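Local coordinates for 5-dehydro-2-deoxygluconokinase (Bacillus halodurans C-125, PDB 2QCV), which probably phosphorylates 5-dehydro-2-deoxy-D-gluconate with ATP, a step of myo-inositol breakdown, as a kinase of the PfkB family, at residues V170-L176 / S200-G205; I15-R19 / L142-A148. All blocks are in the same frame, centred on the assembly; numbering follows the deposited sequence.

Contact 1 of 2, residues V170-L176 / S200-G205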
loop_
_atom_site.group_PDB
_atom_site.type_symbol
_atom_site.label_atom_id
_atom_site.label_comp_id
_atom_site.label_asym_id
_atom_site.label_seq_id
_atom_site.Cartn_x
_atom_site.Cartn_y
_atom_site.Cartn_z
ATOM N N VAL A 170 3.887 1.562 37.853
ATOM C CA VAL A 170 5.101 1.232 37.134
ATOM C C VAL A 170 5.610 2.560 36.546
ATOM O O VAL A 170 4.887 3.249 35.821
ATOM C CB VAL A 170 4.842 0.209 36.034
ATOM C CG1 VAL A 170 6.125 -0.076 35.254
ATOM C CG2 VAL A 170 4.279 -1.096 36.648
ATOM N N LYS A 171 6.846 2.923 36.873
ATOM C CA LYS A 171 7.420 4.190 36.421
ATOM C C LYS A 171 7.682 4.143 34.899
ATOM O O LYS A 171 8.310 3.199 34.406
ATOM C CB LYS A 171 8.726 4.452 37.157
ATOM C CG LYS A 171 9.241 5.876 37.045
ATOM C CD LYS A 171 10.272 6.239 38.161
ATOM C CE LYS A 171 9.777 6.148 39.639
ATOM N NZ LYS A 171 8.731 7.158 40.060
ATOM N N VAL A 172 7.233 5.172 34.181
ATOM C CA VAL A 172 7.348 5.248 32.702
ATOM C C VAL A 172 8.547 6.104 32.377
ATOM O O VAL A 172 8.610 7.278 32.783
ATOM C CB VAL A 172 6.057 5.789 32.044
ATOM C CG1 VAL A 172 6.229 6.014 30.497
ATOM C CG2 VAL A 172 4.876 4.808 32.335
ATOM N N VAL A 173 9.508 5.467 31.718
ATOM C CA VAL A 173 10.727 6.104 31.283
ATOM C C VAL A 173 10.717 6.217 29.769
ATOM O O VAL A 173 10.637 5.202 29.034
ATOM C CB VAL A 173 12.007 5.330 31.757
ATOM C CG1 VAL A 173 13.272 6.090 31.295
ATOM C CG2 VAL A 173 12.019 5.036 33.269
ATOM N N PHE A 174 10.771 7.454 29.280
ATOM C CA PHE A 174 10.675 7.719 27.847
ATOM C C PHE A 174 12.057 8.103 27.339
ATOM O O PHE A 174 12.590 9.151 27.712
ATOM C CB PHE A 174 9.657 8.849 27.597
ATOM C CG PHE A 174 9.374 9.153 26.133
ATOM C CD1 PHE A 174 9.511 8.204 25.101
ATOM C CD2 PHE A 174 8.935 10.432 25.791
ATOM C CE1 PHE A 174 9.197 8.561 23.792
ATOM C CE2 PHE A 174 8.625 10.779 24.485
ATOM C CZ PHE A 174 8.786 9.863 23.498
ATOM N N GLU A 175 12.605 7.237 26.481
ATOM C CA GLU A 175 13.876 7.466 25.834
ATOM C C GLU A 175 13.611 7.989 24.435
ATOM O O GLU A 175 13.029 7.296 23.599
ATOM C CB GLU A 175 14.679 6.163 25.825
ATOM C CG GLU A 175 16.158 6.357 26.038
ATOM C CD GLU A 175 16.831 7.031 24.898
ATOM O OE1 GLU A 175 16.295 6.995 23.778
ATOM O OE2 GLU A 175 17.924 7.570 25.107
ATOM N N LEU A 176 14.084 9.202 24.139
ATOM C CA LEU A 176 13.619 9.902 22.971
ATOM C C LEU A 176 14.111 9.293 21.654
ATOM O O LEU A 176 13.352 9.325 20.701
ATOM C CB LEU A 176 13.914 11.419 23.025
ATOM C CG LEU A 176 13.242 12.232 24.149
ATOM C CD1 LEU A 176 13.433 13.760 23.919
ATOM C CD2 LEU A 176 11.749 11.898 24.227
ATOM N N SER A 200 4.791 10.776 30.868
ATOM C CA SER A 200 5.905 9.971 31.414
ATOM C C SER A 200 6.416 10.509 32.741
ATOM O O SER A 200 6.232 11.675 33.051
ATOM C CB SER A 200 7.063 9.951 30.406
ATOM O OG SER A 200 6.650 9.321 29.215
ATOM N N ASP A 201 7.107 9.652 33.493
ATOM C CA ASP A 201 7.691 10.003 34.784
ATOM C C ASP A 201 9.136 10.491 34.654
ATOM O O ASP A 201 9.575 11.419 35.346
ATOM C CB ASP A 201 7.603 8.764 35.677
ATOM C CG ASP A 201 6.200 8.351 35.902
ATOM O OD1 ASP A 201 5.428 9.192 36.383
ATOM O OD2 ASP A 201 5.827 7.214 35.579
ATOM N N ILE A 202 9.857 9.863 33.740
ATOM C CA ILE A 202 11.252 10.209 33.446
ATOM C C ILE A 202 11.396 10.304 31.947
ATOM O O ILE A 202 10.962 9.398 31.221
ATOM C CB ILE A 202 12.261 9.131 33.987
ATOM C CG1 ILE A 202 12.042 8.888 35.489
ATOM C CG2 ILE A 202 13.706 9.540 33.649
ATOM C CD1 ILE A 202 12.899 7.735 36.104
ATOM N N VAL A 203 12.022 11.381 31.477
ATOM C CA VAL A 203 12.281 11.580 30.060
ATOM C C VAL A 203 13.762 11.816 29.854
ATOM O O VAL A 203 14.344 12.665 30.536
ATOM C CB VAL A 203 11.467 12.777 29.473
ATOM C CG1 VAL A 203 11.602 12.815 27.951
ATOM C CG2 VAL A 203 9.990 12.639 29.874
ATOM N N ILE A 204 14.361 11.037 28.945
ATOM C CA ILE A 204 15.810 11.065 28.684
ATOM C C ILE A 204 16.028 11.274 27.200
ATOM O O ILE A 204 15.472 10.531 26.410
ATOM C CB ILE A 204 16.489 9.738 29.067
ATOM C CG1 ILE A 204 16.221 9.390 30.538
ATOM C CG2 ILE A 204 17.987 9.833 28.792
ATOM C CD1 ILE A 204 16.720 7.993 30.959
ATOM N N GLY A 205 16.821 12.268 26.818
ATOM C CA GLY A 205 17.074 12.545 25.403
ATOM C C GLY A 205 18.183 13.537 25.230
ATOM O O GLY A 205 18.590 14.185 26.200
HETATM O O HOH W 1 3.857 5.696 36.534
#
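Phe174 N donates to Ile202 O at 2.8 Å, one rung of the parallel ladder that continues through Ile204 N to Phe174 O and Leu176 N to Ile204 O. The ladder begins at Val172 O, which takes two donors: Ile202 N, in the carbonyl plane, and Asp201 N, tilted from it. The Asp201 carboxylate extends the pattern. Its side chain folds back beside its own backbone N (chi1 -62°), and from there OD2 accepts Val172 N through its anti lone pair at 2.8 Å, almost straight at 174°. The same oxygen accepts from a water that also donates to Val170 O. With alanine in place of Asp201, Val172 N would probably lose its acceptor and the bridging water one of its two anchors.

Apolar contacts line both faces. Val173 and Ile202 lie side by side, CG2 to CD1 at 4.0 Å, and Ile204 CD1 reaches Val173 CG1. On the other face Leu176 CD2 sits over the rim of the Phe174 ring, 3.3 Å above its plane, and meets Val203 CG1 at 3.8 Å. Tyr193, from the connecting helix 186-199, packs edge-to-face with Phe174.

In this beta-alpha-beta unit a carboxylate takes up the strand-end N-H that the backbone ladder does not reach.

Contact 2 of 2, residues I15-R19 / L142-A148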
loop_
_atom_site.group_PDB
_atom_site.type_symbol
_atom_site.label_atom_id
_atom_site.label_comp_id
_atom_site.label_asym_id
_atom_site.label_seq_id
_atom_site.Cartn_x
_atom_site.Cartn_y
_atom_site.Cartn_z
ATOM N N ILE A 15 11.095 -3.342 32.028
ATOM C CA ILE A 15 10.567 -3.960 30.828
ATOM C C ILE A 15 10.587 -2.864 29.764
ATOM O O ILE A 15 10.106 -1.742 30.011
ATOM C CB ILE A 15 9.130 -4.470 31.037
ATOM C CG1 ILE A 15 9.153 -5.666 31.976
ATOM C CG2 ILE A 15 8.497 -4.872 29.679
ATOM C CD1 ILE A 15 7.720 -6.141 32.387
ATOM N N ALA A 16 11.198 -3.152 28.625
ATOM C CA ALA A 16 11.234 -2.212 27.502
ATOM C C ALA A 16 10.274 -2.675 26.425
ATOM O O ALA A 16 9.964 -3.868 26.301
ATOM C CB ALA A 16 12.624 -2.083 26.943
ATOM N N ILE A 17 9.797 -1.711 25.645
ATOM C CA ILE A 17 8.846 -1.977 24.568
ATOM C C ILE A 17 9.353 -1.310 23.304
ATOM O O ILE A 17 9.745 -0.150 23.308
ATOM C CB ILE A 17 7.385 -1.521 24.923
ATOM C CG1 ILE A 17 6.401 -1.804 23.795
ATOM C CG2 ILE A 17 7.316 -0.061 25.353
ATOM C CD1 ILE A 17 4.919 -1.829 24.248
ATOM N N GLY A 18 9.366 -2.103 22.230
ATOM C CA GLY A 18 9.610 -1.600 20.890
ATOM C C GLY A 18 10.468 -2.576 20.093
ATOM O O GLY A 18 10.145 -3.754 20.002
ATOM N N ARG A 19 11.536 -2.047 19.493
ATOM C CA ARG A 19 12.323 -2.768 18.482
ATOM C C ARG A 19 13.457 -3.604 19.041
ATOM O O ARG A 19 14.334 -3.101 19.776
ATOM C CB ARG A 19 12.947 -1.766 17.501
ATOM C CG ARG A 19 13.877 -2.379 16.471
ATOM C CD ARG A 19 14.224 -1.314 15.390
ATOM N NE ARG A 19 13.033 -1.093 14.578
ATOM C CZ ARG A 19 12.766 -0.005 13.857
ATOM N NH1 ARG A 19 13.639 0.996 13.765
ATOM N NH2 ARG A 19 11.619 0.046 13.195
ATOM N N LEU A 142 8.857 0.907 33.063
ATOM C CA LEU A 142 8.582 0.640 31.656
ATOM C C LEU A 142 9.398 1.613 30.837
ATOM O O LEU A 142 9.253 2.821 30.977
ATOM C CB LEU A 142 7.098 0.805 31.319
ATOM C CG LEU A 142 6.710 0.598 29.832
ATOM C CD1 LEU A 142 6.759 -0.921 29.477
ATOM C CD2 LEU A 142 5.364 1.225 29.485
ATOM N N LEU A 143 10.275 1.082 30.005
ATOM C CA LEU A 143 11.106 1.899 29.137
ATOM C C LEU A 143 10.444 1.924 27.749
ATOM O O LEU A 143 10.261 0.900 27.095
ATOM C CB LEU A 143 12.531 1.319 29.061
ATOM C CG LEU A 143 13.630 2.098 28.297
ATOM C CD1 LEU A 143 13.384 2.244 26.805
ATOM C CD2 LEU A 143 13.911 3.436 28.910
ATOM N N VAL A 144 10.070 3.105 27.335
ATOM C CA VAL A 144 9.443 3.348 26.036
ATOM C C VAL A 144 10.460 4.026 25.128
ATOM O O VAL A 144 11.059 5.021 25.538
ATOM C CB VAL A 144 8.263 4.284 26.223
ATOM C CG1 VAL A 144 7.680 4.697 24.846
ATOM C CG2 VAL A 144 7.205 3.611 27.165
ATOM N N SER A 145 10.724 3.469 23.954
ATOM C CA SER A 145 11.584 4.152 22.997
ATOM C C SER A 145 10.729 4.912 21.963
ATOM O O SER A 145 9.664 4.439 21.492
ATOM C CB SER A 145 12.626 3.193 22.362
ATOM O OG SER A 145 13.648 2.801 23.305
ATOM N N GLY A 146 11.183 6.116 21.635
ATOM C CA GLY A 146 10.479 6.965 20.698
ATOM C C GLY A 146 10.196 6.387 19.327
ATOM O O GLY A 146 9.150 6.674 18.735
ATOM N N THR A 147 11.110 5.582 18.798
ATOM C CA THR A 147 10.924 5.073 17.445
ATOM C C THR A 147 9.733 4.126 17.364
ATOM O O THR A 147 9.117 3.986 16.305
ATOM C CB THR A 147 12.221 4.427 16.898
ATOM O OG1 THR A 147 13.218 5.447 16.843
ATOM C CG2 THR A 147 12.028 3.823 15.511
ATOM N N ALA A 148 9.380 3.492 18.490
ATOM C CA ALA A 148 8.212 2.612 18.537
ATOM C C ALA A 148 6.892 3.381 18.315
ATOM O O ALA A 148 5.851 2.768 18.106
ATOM C CB ALA A 148 8.163 1.836 19.847
#
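Ile17 meets strand 142-145 through both backbone and side chain. Its N donates to Leu143 O at 3.0 Å, nearly in line with the C=O bond, while Leu143 N gives a 2.8 Å bond to Ile15 O from 21° outside the carbonyl plane. From CB the Ile17 side chain divides. CG1 stands opposite the backbone N (chi1 -180°), which places CG2 in the crowded position between N and the carbonyl carbon and turns this methyl to the neighbouring strand. CG2 lies 3.6 Å from Leu143 O and 4.1 Å from Val144 CG2, and also touches Leu142 CD1. The longer branch, CG1 to CD1, runs out from the sheet without touching 142-148; the side chain packs against Ala161 of helix 154-167.

On the other face of the sheet Ala16 CB packs on Leu143 CB at 4.0 Å. Beyond the ladder the strands separate: Ile17 O and Ser145 N, 3.8 Å apart, are buried without a polar partner. Gly18 CA then rests 3.9 Å from Ala148 CB, where a CB would crowd that methyl and, at these backbone angles, the preceding carbonyl O. Arg19 NH1 approaches Thr147 CG2, while Arg19 NE forms a salt bridge with Asp123 and Thr147 OG1 bonds to Asp177.

Strand 61-67 flanks strand 12-17 on its other edge. Helix 154-167 covers the Ile17, Leu142 and Val144 face, and helix 46-56 covers Ala16 and Leu143.

The two contacts are joints of one mixed nine-stranded sheet, separated by the single joint between strands 139-145 and 171-175, their centres about 10 Å apart. Its central order runs 12-17, 139-145, 171-175, 202-206, all parallel, so contact 2 joins the first pair and contact 1 the last. Between them, Lys171 O meets Leu142 N at 2.7 Å in a probable hydrogen bond, and Val173 CG1 packs on Leu143 CD2. Contact 2 closes before contact 1 opens along the chain. It spans a long excursion that includes all four strands of the separate sheet, whereas contact 1 closes one local crossover. Together they build the middle of the alpha/beta core expected of a ribokinase-like sugar kinase.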